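Carbonic anhydrase (Porphyridium purpureum, PDB 1DDZ) probably catalyses the zinc-dependent interconversion of hydrogencarbonate and carbon dioxide, as a member of the beta-class carbonic anhydrase family. Local coordinates at residues 55-58 and 59-63; 406-409 and 410-413. All blocks are in the same frame, centred on the assembly; numbering follows the deposited sequence.

Contact 1: residues 55-58 and 59-63; sequences PEFF and NRLAN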
loop_
_atom_site.group_PDB
_atom_site.type_symbol
_atom_site.label_atom_id
_atom_site.label_comp_id
_atom_site.label_asym_id
_atom_site.label_seq_id
_atom_site.Cartn_x
_atom_site.Cartn_y
_atom_site.Cartn_z
ATOM N N PRO A 55 11.503 37.749 -20.160
ATOM C CA PRO A 55 11.590 38.293 -18.804
ATOM C C PRO A 55 10.347 38.055 -17.962
ATOM O O PRO A 55 10.388 38.214 -16.763
ATOM C CB PRO A 55 11.818 39.778 -19.047
ATOM C CG PRO A 55 11.124 40.009 -20.360
ATOM C CD PRO A 55 11.593 38.831 -21.158
ATOM N N GLU A 56 9.242 37.683 -18.589
ATOM C CA GLU A 56 8.015 37.421 -17.845
ATOM C C GLU A 56 7.864 35.937 -17.578
ATOM O O GLU A 56 6.834 35.509 -17.059
ATOM C CB GLU A 56 6.785 37.897 -18.630
ATOM C CG GLU A 56 6.663 39.414 -18.804
ATOM C CD GLU A 56 6.530 40.161 -17.483
ATOM O OE1 GLU A 56 5.600 39.857 -16.706
ATOM O OE2 GLU A 56 7.361 41.061 -17.226
ATOM N N PHE A 57 8.895 35.164 -17.924
ATOM C CA PHE A 57 8.879 33.710 -17.771
ATOM C C PHE A 57 8.367 33.191 -16.431
ATOM O O PHE A 57 7.426 32.401 -16.375
ATOM C CB PHE A 57 10.258 33.117 -18.045
ATOM C CG PHE A 57 10.256 31.621 -18.089
ATOM C CD1 PHE A 57 9.925 30.945 -19.267
ATOM C CD2 PHE A 57 10.535 30.877 -16.941
ATOM C CE1 PHE A 57 9.864 29.548 -19.299
ATOM C CE2 PHE A 57 10.476 29.479 -16.959
ATOM C CZ PHE A 57 10.142 28.815 -18.140
ATOM N N PHE A 58 8.981 33.621 -15.341
ATOM C CA PHE A 58 8.554 33.142 -14.035
ATOM C C PHE A 58 7.262 33.762 -13.553
ATOM O O PHE A 58 6.464 33.093 -12.905
ATOM C CB PHE A 58 9.691 33.256 -13.018
ATOM C CG PHE A 58 10.851 32.360 -13.345
ATOM C CD1 PHE A 58 11.982 32.863 -13.973
ATOM C CD2 PHE A 58 10.771 30.993 -13.114
ATOM C CE1 PHE A 58 13.017 32.011 -14.381
ATOM C CE2 PHE A 58 11.795 30.141 -13.514
ATOM C CZ PHE A 58 12.919 30.645 -14.150
ATOM N N ASN A 59 7.000 35.004 -13.956
ATOM C CA ASN A 59 5.758 35.684 -13.564
ATOM C C ASN A 59 4.570 34.926 -14.116
ATOM O O ASN A 59 3.561 34.760 -13.443
ATOM C CB ASN A 59 5.731 37.127 -14.081
ATOM C CG ASN A 59 6.727 38.032 -13.356
ATOM O OD1 ASN A 59 6.924 37.924 -12.145
ATOM N ND2 ASN A 59 7.352 38.929 -14.095
ATOM N N ARG A 60 4.705 34.443 -15.345
ATOM C CA ARG A 60 3.637 33.686 -15.979
ATOM C C ARG A 60 3.538 32.320 -15.290
ATOM O O ARG A 60 2.455 31.910 -14.874
ATOM C CB ARG A 60 3.920 33.521 -17.471
ATOM C CG ARG A 60 2.764 32.927 -18.280
ATOM C CD ARG A 60 3.202 32.680 -19.709
ATOM N NE ARG A 60 3.708 33.905 -20.309
ATOM C CZ ARG A 60 4.951 34.077 -20.742
ATOM N NH1 ARG A 60 5.839 33.094 -20.658
ATOM N NH2 ARG A 60 5.317 35.259 -21.216
ATOM N N LEU A 61 4.688 31.672 -15.096
ATOM C CA LEU A 61 4.767 30.361 -14.442
ATOM C C LEU A 61 4.087 30.410 -13.086
ATOM O O LEU A 61 3.185 29.632 -12.790
ATOM C CB LEU A 61 6.229 29.974 -14.238
ATOM C CG LEU A 61 6.596 28.519 -13.948
ATOM C CD1 LEU A 61 6.581 27.706 -15.245
ATOM C CD2 LEU A 61 7.989 28.489 -13.346
ATOM N N ALA A 62 4.490 31.375 -12.279
ATOM C CA ALA A 62 3.942 31.537 -10.950
ATOM C C ALA A 62 2.459 31.874 -10.953
ATOM O O ALA A 62 1.785 31.711 -9.931
ATOM C CB ALA A 62 4.727 32.602 -10.176
ATOM N N ASN A 63 1.928 32.298 -12.093
ATOM C CA ASN A 63 0.521 32.669 -12.148
ATOM C C ASN A 63 -0.269 31.908 -13.209
ATOM O O ASN A 63 -1.111 32.480 -13.895
ATOM C CB ASN A 63 0.411 34.187 -12.352
ATOM C CG ASN A 63 1.016 34.985 -11.192
ATOM O OD1 ASN A 63 2.170 35.425 -11.257
ATOM N ND2 ASN A 63 0.246 35.155 -10.119
HETATM O O HOH W 1 9.443 36.347 -14.719
HETATM O O HOH W 2 6.238 30.618 -18.236
#
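F58 and L61 lie side by side on helix 57-62 and point the same way, with L61 CD2 placed 3.8 Å from F58 CD2. The methyl meets this ring obliquely, and it also approaches the F57 ring at a slant, 4.5 Å from F57 CE2. F57 CD2 stands 3.5 Å above the plane of the F58 ring, over its centre, while F58 CG lies in plane at the edge of the F57 ring. Their different first torsions are consistent with this, since F57 has CG anti to the backbone N (chi1 -172°) whereas F58 has CG beside it (chi1 -65°). Helix 38-53 receives these rings through M50, R47 and L51, and W46 meets F58 edge-to-face; L61 reaches loop residues R332 and V333.

A polar side flanks this apolar one. E56, at the N-cap position, and N59 cross at a slant, carboxylate and amide planes 37° apart, and N59 ND2 donates to E56 OE1 over 3.3 Å from above the carboxylate plane, a long and poorly directed bond. Backbone bonds are firmer: R60 N to E56 O is 2.9 Å and A62 N to F58 O is 2.7 Å. Water 1 fills in where the helix starts, donating to P55 O and accepting from N59 N. The R60 guanidinium folds back over E56 O, presenting a face to it, and is held by a salt bridge from NH2 to D54.

Chemically, the short helix is amphipathic: aromatic and leucine groups join it to its neighbours, while the E56 carboxylate, N59 amide and R60 guanidinium lie along the polar side. E56 and D54 would probably interact favourably with the helix dipole, and pairing with D54 probably offsets the less favourable R60 charge there.

Contact 2: residues 406-409 and 410-413; sequences LRHI and RDVR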
loop_
_atom_site.group_PDB
_atom_site.type_symbol
_atom_site.label_atom_id
_atom_site.label_comp_id
_atom_site.label_asym_id
_atom_site.label_seq_id
_atom_site.Cartn_x
_atom_site.Cartn_y
_atom_site.Cartn_z
ATOM N N LEU A 406 -2.022 12.572 4.012
ATOM C CA LEU A 406 -1.479 13.842 4.506
ATOM C C LEU A 406 -1.129 13.894 5.992
ATOM O O LEU A 406 -0.350 14.763 6.419
ATOM C CB LEU A 406 -2.407 15.016 4.136
ATOM C CG LEU A 406 -2.546 15.303 2.633
ATOM C CD1 LEU A 406 -3.613 16.345 2.346
ATOM C CD2 LEU A 406 -1.239 15.753 2.084
ATOM N N ARG A 407 -1.634 12.935 6.769
ATOM C CA ARG A 407 -1.337 12.880 8.202
ATOM C C ARG A 407 0.165 12.809 8.463
ATOM O O ARG A 407 0.642 13.176 9.535
ATOM C CB ARG A 407 -2.060 11.724 8.879
ATOM C CG ARG A 407 -3.487 12.031 9.239
ATOM C CD ARG A 407 -3.500 13.276 10.065
ATOM N NE ARG A 407 -4.765 13.521 10.729
ATOM C CZ ARG A 407 -5.493 14.628 10.580
ATOM N NH1 ARG A 407 -5.091 15.602 9.765
ATOM N NH2 ARG A 407 -6.603 14.781 11.307
ATOM N N HIS A 408 0.915 12.374 7.461
ATOM C CA HIS A 408 2.351 12.298 7.579
ATOM C C HIS A 408 2.978 13.698 7.678
ATOM O O HIS A 408 3.996 13.886 8.367
ATOM C CB HIS A 408 2.929 11.525 6.400
ATOM C CG HIS A 408 2.814 10.041 6.551
ATOM N ND1 HIS A 408 1.899 9.290 5.845
ATOM C CD2 HIS A 408 3.451 9.180 7.376
ATOM C CE1 HIS A 408 1.972 8.031 6.242
ATOM N NE2 HIS A 408 2.906 7.940 7.172
ATOM N N ILE A 409 2.361 14.671 7.003
ATOM C CA ILE A 409 2.848 16.050 7.049
ATOM C C ILE A 409 2.510 16.630 8.417
ATOM O O ILE A 409 3.245 17.450 8.946
ATOM C CB ILE A 409 2.265 16.913 5.931
ATOM C CG1 ILE A 409 3.004 16.634 4.632
ATOM C CG2 ILE A 409 2.411 18.384 6.258
ATOM C CD1 ILE A 409 2.128 16.068 3.590
ATOM N N ARG A 410 1.435 16.137 9.016
ATOM C CA ARG A 410 1.044 16.574 10.345
ATOM C C ARG A 410 2.081 16.127 11.372
ATOM O O ARG A 410 2.387 16.859 12.306
ATOM C CB ARG A 410 -0.335 16.038 10.703
ATOM C CG ARG A 410 -1.462 16.946 10.259
ATOM C CD ARG A 410 -1.444 18.252 11.038
ATOM N NE ARG A 410 -2.799 18.581 11.435
ATOM C CZ ARG A 410 -3.279 18.507 12.670
ATOM N NH1 ARG A 410 -2.520 18.152 13.694
ATOM N NH2 ARG A 410 -4.572 18.662 12.851
ATOM N N ASP A 411 2.659 14.947 11.175
ATOM C CA ASP A 411 3.697 14.439 12.079
ATOM C C ASP A 411 4.910 15.358 12.039
ATOM O O ASP A 411 5.573 15.598 13.045
ATOM C CB ASP A 411 4.142 13.038 11.654
ATOM C CG ASP A 411 3.110 11.973 11.945
ATOM O OD1 ASP A 411 2.056 12.252 12.557
ATOM O OD2 ASP A 411 3.365 10.829 11.551
ATOM N N VAL A 412 5.231 15.824 10.844
ATOM C CA VAL A 412 6.343 16.737 10.665
ATOM C C VAL A 412 6.081 18.035 11.449
ATOM O O VAL A 412 6.973 18.534 12.134
ATOM C CB VAL A 412 6.558 17.066 9.166
ATOM C CG1 VAL A 412 7.721 18.036 8.990
ATOM C CG2 VAL A 412 6.811 15.797 8.374
ATOM N N ARG A 413 4.856 18.555 11.367
ATOM C CA ARG A 413 4.492 19.781 12.055
ATOM C C ARG A 413 4.665 19.583 13.548
ATOM O O ARG A 413 5.388 20.339 14.205
ATOM C CB ARG A 413 3.039 20.143 11.769
ATOM C CG ARG A 413 2.752 21.589 12.059
ATOM C CD ARG A 413 1.280 21.910 12.062
ATOM N NE ARG A 413 0.744 21.523 13.344
ATOM C CZ ARG A 413 0.213 22.361 14.218
ATOM N NH1 ARG A 413 0.129 23.658 13.949
ATOM N NH2 ARG A 413 -0.232 21.890 15.371
HETATM O O HOH W 3 -0.474 12.858 12.279
HETATM O O HOH W 4 -4.708 18.700 9.577
#
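R407 O accepts two bonds, one from D411 N of its own helix over 3.1 Å, the donor lying 24° out of the carbonyl plane, and one from water 3 over 3.0 Å. The same water gives its other bond to D411 OD1 at 2.6 Å, so carbonyl and carboxylate share one bridge. D411 CG lies beside its backbone N, anti to the carbonyl carbon (chi1 -72°), which turns the carboxylate back along the helix to meet that water. Its second oxygen, OD2, is hydrogen-bonded to H358 NE2 of the second subunit. With an alanine in place of D411, water 3 would probably lose one of its two acceptors and H358 of the second subunit would be left without its carboxylate mate.

This turn belongs to helix 407-414 in the second carbonic anhydrase domain, and it lies in the subunit interface of the dimer. R407 and R410 extend alongside each other in the same direction, their guanidinium planes 51° apart and R407 NH1 4.1 Å from R410 NE. Two like charges at this spacing are probably offset by the second subunit, where D486 takes R407 NH2 and E14 takes R410 NH1 in salt bridges. Water 4 lies in the plane of the R410 guanidinium, at its edge, accepting from NE at 2.7 Å and, weakly, from R407 NH1. R407 NE is further tied to the carbonyl of A447 of that subunit.

Away from the arginines, V412 CG2 rests 3.4 Å from H408 O, and the V412 and I409 side chains pack against L433 of helix 426-447.

Overall arrangement
Contact 1 closes long before contact 2 opens along the chain, and their centres are 31 Å apart, with nearest atoms about 20 Å apart and no touch. They sit on different short helices, 57-62 and 407-414. The first precedes strand 69-74, in the amino-terminal half; the second belongs to the second half, between strands 378-384 and 462-468 of its sheet. Measured to ligands of the second zinc site, the L61 side chain is about 10 Å from that of H384, and the I409 side chain about 7 Å from that of C387. Through L61 on R332, V333 and V470, contact 1 links the two halves within one chain, whereas contact 2 faces the second subunit.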